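Local coordinates for protein hypoxanthine phosphoribosyltransferase (Leishmania donovani, PDB 7CMJ) that transfers a 5-phosphoribosyl group from phosphoribosylpyrophosphate onto hypoxanthine or guanine, making IMP or GMP in purine salvage, at residues D129-L134 with R161-L166; F69-D74 with L122-I127. One frame throughout, in Å; residues are numbered along the deposited sequence.

In the fold
Both contacts lie in the phosphoribosyltransferase domain and follow one another along the chain: strand 120-125, which contributes to contact 2, leads through residues 126-130 into helix 131-142, which opens contact 1. Their centres are about 17 Å apart. Contact 2 is buried near the middle of the chain, where helix 69-81 rests on a central strand of the mixed sheet and also meets a second subunit. Contact 1 lies further out, is only partly buried and is held mainly by aliphatic side chains from helix 131-142 and residues 163-166. Across the segments neither contact has a hydrogen bond. Polar chemistry lies beside the packed groups: barium bound by Glu125 and Asp126, and the N-cap at Ser130.

Contact 1 (D129-L134 with R161-L166); sequences DSAITL and RKVEVL
Leu166 and Leu134 reach each other by different first torsions. In Leu166, CG stands opposite the carbonyl carbon (chi1 -69°) and the branch then runs out extended, which carries CD1 to the start of helix 131-142; in Leu134, CG lies opposite the backbone N (chi1 -178°) and CD2 turns to the partner segment. The side chains of Leu134 and Leu166 pass alongside each other, running in opposite senses, with Leu134 CD2 lying 4.1 Å from Leu166 CB. Further out, Leu166 CD1 rests against the first turn of the helix, 3.6 Å from Ala131 O and 3.9 Å from Ala131 CB. The same methyl, Ala131 CB, has Val163 CG2 as its other neighbour at 4.1 Å, so one small side chain is shared between a valine and a leucine. Leu134 and Val163 both also touch Val128, while Gln135 and Met138 of helix 131-142 pack on Leu166.

The start of helix 131-142 is capped by Ser130: Thr133 N donates to Ser130 OG over 3.0 Å, with an N-H...O angle of 163°. Ser130 O in turn accepts from both Leu134 N and Thr133 OG1, the hydroxyl approaching tilted from the carbonyl plane. One residue earlier, Asp129, probably the proton acceptor, is salt-bridged to Lys157. Val163 and Leu166 thus pack on the first helical turn of a probable GMP-binding site, where residues 129-133 form the last part of the phosphoribosylpyrophosphate motif of type I phosphoribosyltransferases, which starts at the end of strand 120-125.

Contact 2 (F69-D74 with L122-I127); sequences FIFTAD and LIVEDI. With BA (barium ion), chain D.
Phe71 lays the CD2-CE2 side of its ring obliquely against the end of strand 120-125. CD2 is 3.6 Å from Val124 CG1, and CE2 is 3.6 Å from Glu125 O. A chi1 of 177°, which sets CG across from the backbone N, sends the ring toward the strand, and Leu154 also packs on it. One residue on, Thr72 brings OG1 to within 3.2 Å of the same Val124 methyl, CG1. This is a van der Waals touch, since the polar partner of the hydroxyl is Ser68 O; Ser68 OG in turn bonds to Val124 O.

The N-to-C directions of helix segment 69-74 and strand segment 122-125 make an angle of 128°, the helix covering one face of the parallel part of the sheet in the Rossmann-like core of type I phosphoribosyltransferases. The chain turns a corner at Asp126, which with Glu125 forms the acidic pair of the phosphoribosylpyrophosphate motif. Glu125 CB points away from the helix, and its chain, bent at chi2 (-72°), brings OE1 to the barium ion at 2.4 Å. Asp126 OD2 binds the same ion at 2.5 Å, and two waters add further ligands. Glu125 OE1 and Asp126 OD2 lie 3.0 Å apart, probably because their shared cation offsets their repulsion.

Contact 1 (D129-L134 with R161-L166)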
# COMPACT_ATOMS: atom_id res chain seq x y z
N ASP A 129 -12.13 -18.87 -5.52
CA ASP A 129 -12.79 -18.50 -6.76
C ASP A 129 -11.85 -18.46 -7.96
O ASP A 129 -12.33 -18.38 -9.10
CB ASP A 129 -13.51 -17.14 -6.62
CG ASP A 129 -15.03 -17.29 -6.53
OD1 ASP A 129 -15.59 -18.30 -7.04
OD2 ASP A 129 -15.68 -16.40 -5.93
N SER A 130 -10.55 -18.53 -7.75
CA SER A 130 -9.60 -18.65 -8.85
C SER A 130 -8.42 -19.46 -8.34
O SER A 130 -7.67 -19.00 -7.48
CB SER A 130 -9.17 -17.29 -9.38
OG SER A 130 -7.90 -17.35 -10.02
N ALA A 131 -8.25 -20.67 -8.86
CA ALA A 131 -7.14 -21.48 -8.41
C ALA A 131 -5.81 -20.81 -8.73
O ALA A 131 -4.89 -20.83 -7.90
CB ALA A 131 -7.22 -22.87 -9.02
N ILE A 132 -5.69 -20.19 -9.91
CA ILE A 132 -4.42 -19.54 -10.27
C ILE A 132 -4.10 -18.41 -9.29
O ILE A 132 -2.95 -18.26 -8.86
CB ILE A 132 -4.42 -19.04 -11.72
CG1 ILE A 132 -5.75 -18.38 -12.10
CG2 ILE A 132 -4.05 -20.14 -12.68
CD1 ILE A 132 -5.64 -17.44 -13.29
N THR A 133 -5.09 -17.59 -8.94
CA THR A 133 -4.76 -16.51 -8.03
C THR A 133 -4.40 -17.05 -6.66
O THR A 133 -3.53 -16.50 -5.98
CB THR A 133 -5.89 -15.50 -7.92
OG1 THR A 133 -7.07 -16.19 -7.51
CG2 THR A 133 -6.14 -14.83 -9.25
N LEU A 134 -5.06 -18.13 -6.23
CA LEU A 134 -4.65 -18.76 -4.98
C LEU A 134 -3.22 -19.26 -5.10
O LEU A 134 -2.40 -19.03 -4.19
CB LEU A 134 -5.59 -19.91 -4.62
CG LEU A 134 -5.33 -20.66 -3.30
CD1 LEU A 134 -4.98 -19.73 -2.13
CD2 LEU A 134 -6.51 -21.57 -2.96
N ARG A 161 -9.47 -32.11 -9.24
CA ARG A 161 -8.24 -32.33 -8.48
C ARG A 161 -7.35 -31.09 -8.47
O ARG A 161 -6.61 -30.87 -7.49
CB ARG A 161 -7.49 -33.54 -9.04
CG ARG A 161 -6.15 -33.80 -8.38
CD ARG A 161 -5.83 -35.29 -8.28
NE ARG A 161 -4.55 -35.51 -7.62
CZ ARG A 161 -3.42 -35.83 -8.25
NH1 ARG A 161 -2.30 -36.01 -7.57
NH2 ARG A 161 -3.42 -35.99 -9.57
N LYS A 162 -7.40 -30.28 -9.52
CA LYS A 162 -6.54 -29.10 -9.61
C LYS A 162 -6.69 -28.20 -8.38
O LYS A 162 -5.73 -27.92 -7.67
CB LYS A 162 -6.84 -28.31 -10.88
N VAL A 163 -7.92 -27.76 -8.11
CA VAL A 163 -8.17 -26.90 -6.96
C VAL A 163 -7.93 -27.65 -5.65
O VAL A 163 -7.25 -27.16 -4.74
CB VAL A 163 -9.60 -26.34 -7.02
CG1 VAL A 163 -9.78 -25.25 -5.94
CG2 VAL A 163 -9.93 -25.84 -8.43
N GLU A 164 -8.50 -28.86 -5.53
CA GLU A 164 -8.59 -29.53 -4.23
C GLU A 164 -7.22 -29.77 -3.61
O GLU A 164 -7.08 -29.73 -2.38
CB GLU A 164 -9.37 -30.85 -4.39
CG GLU A 164 -10.38 -31.16 -3.26
CD GLU A 164 -11.35 -30.01 -2.91
OE1 GLU A 164 -11.32 -29.55 -1.75
OE2 GLU A 164 -12.16 -29.59 -3.77
N VAL A 165 -6.19 -29.99 -4.44
CA VAL A 165 -4.83 -30.13 -3.92
C VAL A 165 -4.32 -28.83 -3.31
O VAL A 165 -3.35 -28.84 -2.55
CB VAL A 165 -3.86 -30.62 -5.02
CG1 VAL A 165 -3.39 -29.45 -5.89
CG2 VAL A 165 -2.68 -31.34 -4.41
N LEU A 166 -4.96 -27.70 -3.63
CA LEU A 166 -4.54 -26.44 -3.04
C LEU A 166 -5.14 -26.25 -1.65
O LEU A 166 -4.48 -25.69 -0.76
CB LEU A 166 -4.94 -25.28 -3.95
CG LEU A 166 -4.20 -25.11 -5.29
CD1 LEU A 166 -4.81 -23.98 -6.11
CD2 LEU A 166 -2.71 -24.88 -5.07

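Contact 2 (F69-D74 with L122-I127)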
# COMPACT_ATOMS: atom_id res chain seq x y z
N PHE A 69 -12.76 -11.87 6.64
CA PHE A 69 -12.50 -11.22 7.92
C PHE A 69 -13.44 -11.70 9.02
O PHE A 69 -13.00 -11.98 10.14
CB PHE A 69 -12.52 -9.70 7.74
CG PHE A 69 -13.85 -9.04 7.95
CD1 PHE A 69 -14.14 -8.41 9.15
CD2 PHE A 69 -14.77 -8.97 6.92
CE1 PHE A 69 -15.35 -7.76 9.33
CE2 PHE A 69 -15.97 -8.33 7.09
CZ PHE A 69 -16.26 -7.72 8.30
N ILE A 70 -14.73 -11.85 8.73
CA ILE A 70 -15.58 -12.43 9.75
C ILE A 70 -15.14 -13.86 10.03
O ILE A 70 -15.02 -14.27 11.20
CB ILE A 70 -17.05 -12.34 9.32
CG1 ILE A 70 -17.53 -10.90 9.56
CG2 ILE A 70 -17.89 -13.39 10.06
CD1 ILE A 70 -18.91 -10.64 9.03
N PHE A 71 -14.85 -14.62 8.98
CA PHE A 71 -14.42 -16.00 9.17
C PHE A 71 -13.14 -16.08 9.97
O PHE A 71 -12.97 -16.98 10.80
CB PHE A 71 -14.24 -16.68 7.82
CG PHE A 71 -13.72 -18.09 7.90
CD1 PHE A 71 -14.20 -18.96 8.86
CD2 PHE A 71 -12.78 -18.55 6.99
CE1 PHE A 71 -13.72 -20.27 8.92
CE2 PHE A 71 -12.30 -19.85 7.04
CZ PHE A 71 -12.78 -20.71 8.01
N THR A 72 -12.21 -15.14 9.72
CA THR A 72 -10.96 -15.10 10.49
C THR A 72 -11.25 -14.83 11.95
O THR A 72 -10.74 -15.53 12.84
CB THR A 72 -10.01 -14.04 9.91
OG1 THR A 72 -9.52 -14.47 8.64
CG2 THR A 72 -8.82 -13.81 10.83
N ALA A 73 -12.11 -13.83 12.22
CA ALA A 73 -12.39 -13.47 13.61
C ALA A 73 -13.01 -14.64 14.37
O ALA A 73 -12.64 -14.90 15.53
CB ALA A 73 -13.30 -12.24 13.66
N ASP A 74 -13.92 -15.38 13.74
CA ASP A 74 -14.47 -16.53 14.46
C ASP A 74 -13.47 -17.68 14.51
O ASP A 74 -13.32 -18.31 15.57
CB ASP A 74 -15.77 -17.00 13.83
CG ASP A 74 -16.87 -15.96 13.89
OD1 ASP A 74 -17.94 -16.23 13.33
OD2 ASP A 74 -16.66 -14.86 14.46
N LEU A 122 -1.18 -20.09 7.81
CA LEU A 122 -2.43 -20.61 7.28
C LEU A 122 -3.11 -19.48 6.51
O LEU A 122 -3.50 -18.47 7.11
CB LEU A 122 -3.31 -21.13 8.41
CG LEU A 122 -4.47 -22.04 8.01
CD1 LEU A 122 -3.92 -23.23 7.26
CD2 LEU A 122 -5.25 -22.47 9.26
N ILE A 123 -3.21 -19.63 5.19
CA ILE A 123 -3.94 -18.66 4.38
C ILE A 123 -5.43 -18.88 4.62
O ILE A 123 -5.95 -19.98 4.43
CB ILE A 123 -3.60 -18.82 2.89
CG1 ILE A 123 -2.12 -18.51 2.64
CG2 ILE A 123 -4.47 -17.91 2.04
CD1 ILE A 123 -1.70 -18.69 1.20
N VAL A 124 -6.12 -17.82 5.06
CA VAL A 124 -7.54 -17.90 5.38
C VAL A 124 -8.36 -17.35 4.23
O VAL A 124 -8.25 -16.17 3.88
CB VAL A 124 -7.87 -17.17 6.68
CG1 VAL A 124 -9.38 -17.23 6.94
CG2 VAL A 124 -7.08 -17.77 7.83
N GLU A 125 -9.21 -18.20 3.66
CA GLU A 125 -10.05 -17.83 2.54
C GLU A 125 -11.51 -18.19 2.82
O GLU A 125 -11.81 -19.18 3.50
CB GLU A 125 -9.57 -18.51 1.23
CG GLU A 125 -8.56 -17.71 0.45
CD GLU A 125 -9.19 -16.50 -0.21
OE1 GLU A 125 -10.40 -16.31 0.01
OE2 GLU A 125 -8.49 -15.75 -0.93
N ASP A 126 -12.41 -17.38 2.27
CA ASP A 126 -13.84 -17.67 2.33
C ASP A 126 -14.25 -18.68 1.24
O ASP A 126 -14.96 -19.65 1.53
CB ASP A 126 -14.63 -16.36 2.21
CG ASP A 126 -14.23 -15.56 0.99
OD1 ASP A 126 -14.78 -14.47 0.73
OD2 ASP A 126 -13.34 -16.06 0.27
N ILE A 127 -13.82 -18.45 0.00
CA ILE A 127 -14.05 -19.33 -1.14
C ILE A 127 -12.81 -19.28 -2.02
O ILE A 127 -12.13 -18.25 -2.10
CB ILE A 127 -15.26 -18.89 -2.00
CG1 ILE A 127 -16.52 -18.82 -1.18
CG2 ILE A 127 -15.50 -19.84 -3.19
CD1 ILE A 127 -17.48 -17.90 -1.79
BA BA D . -11.75 -14.45 -0.75
O HOH W 1 -12.24 -15.93 -2.70
O HOH W 2 -11.08 -13.50 1.85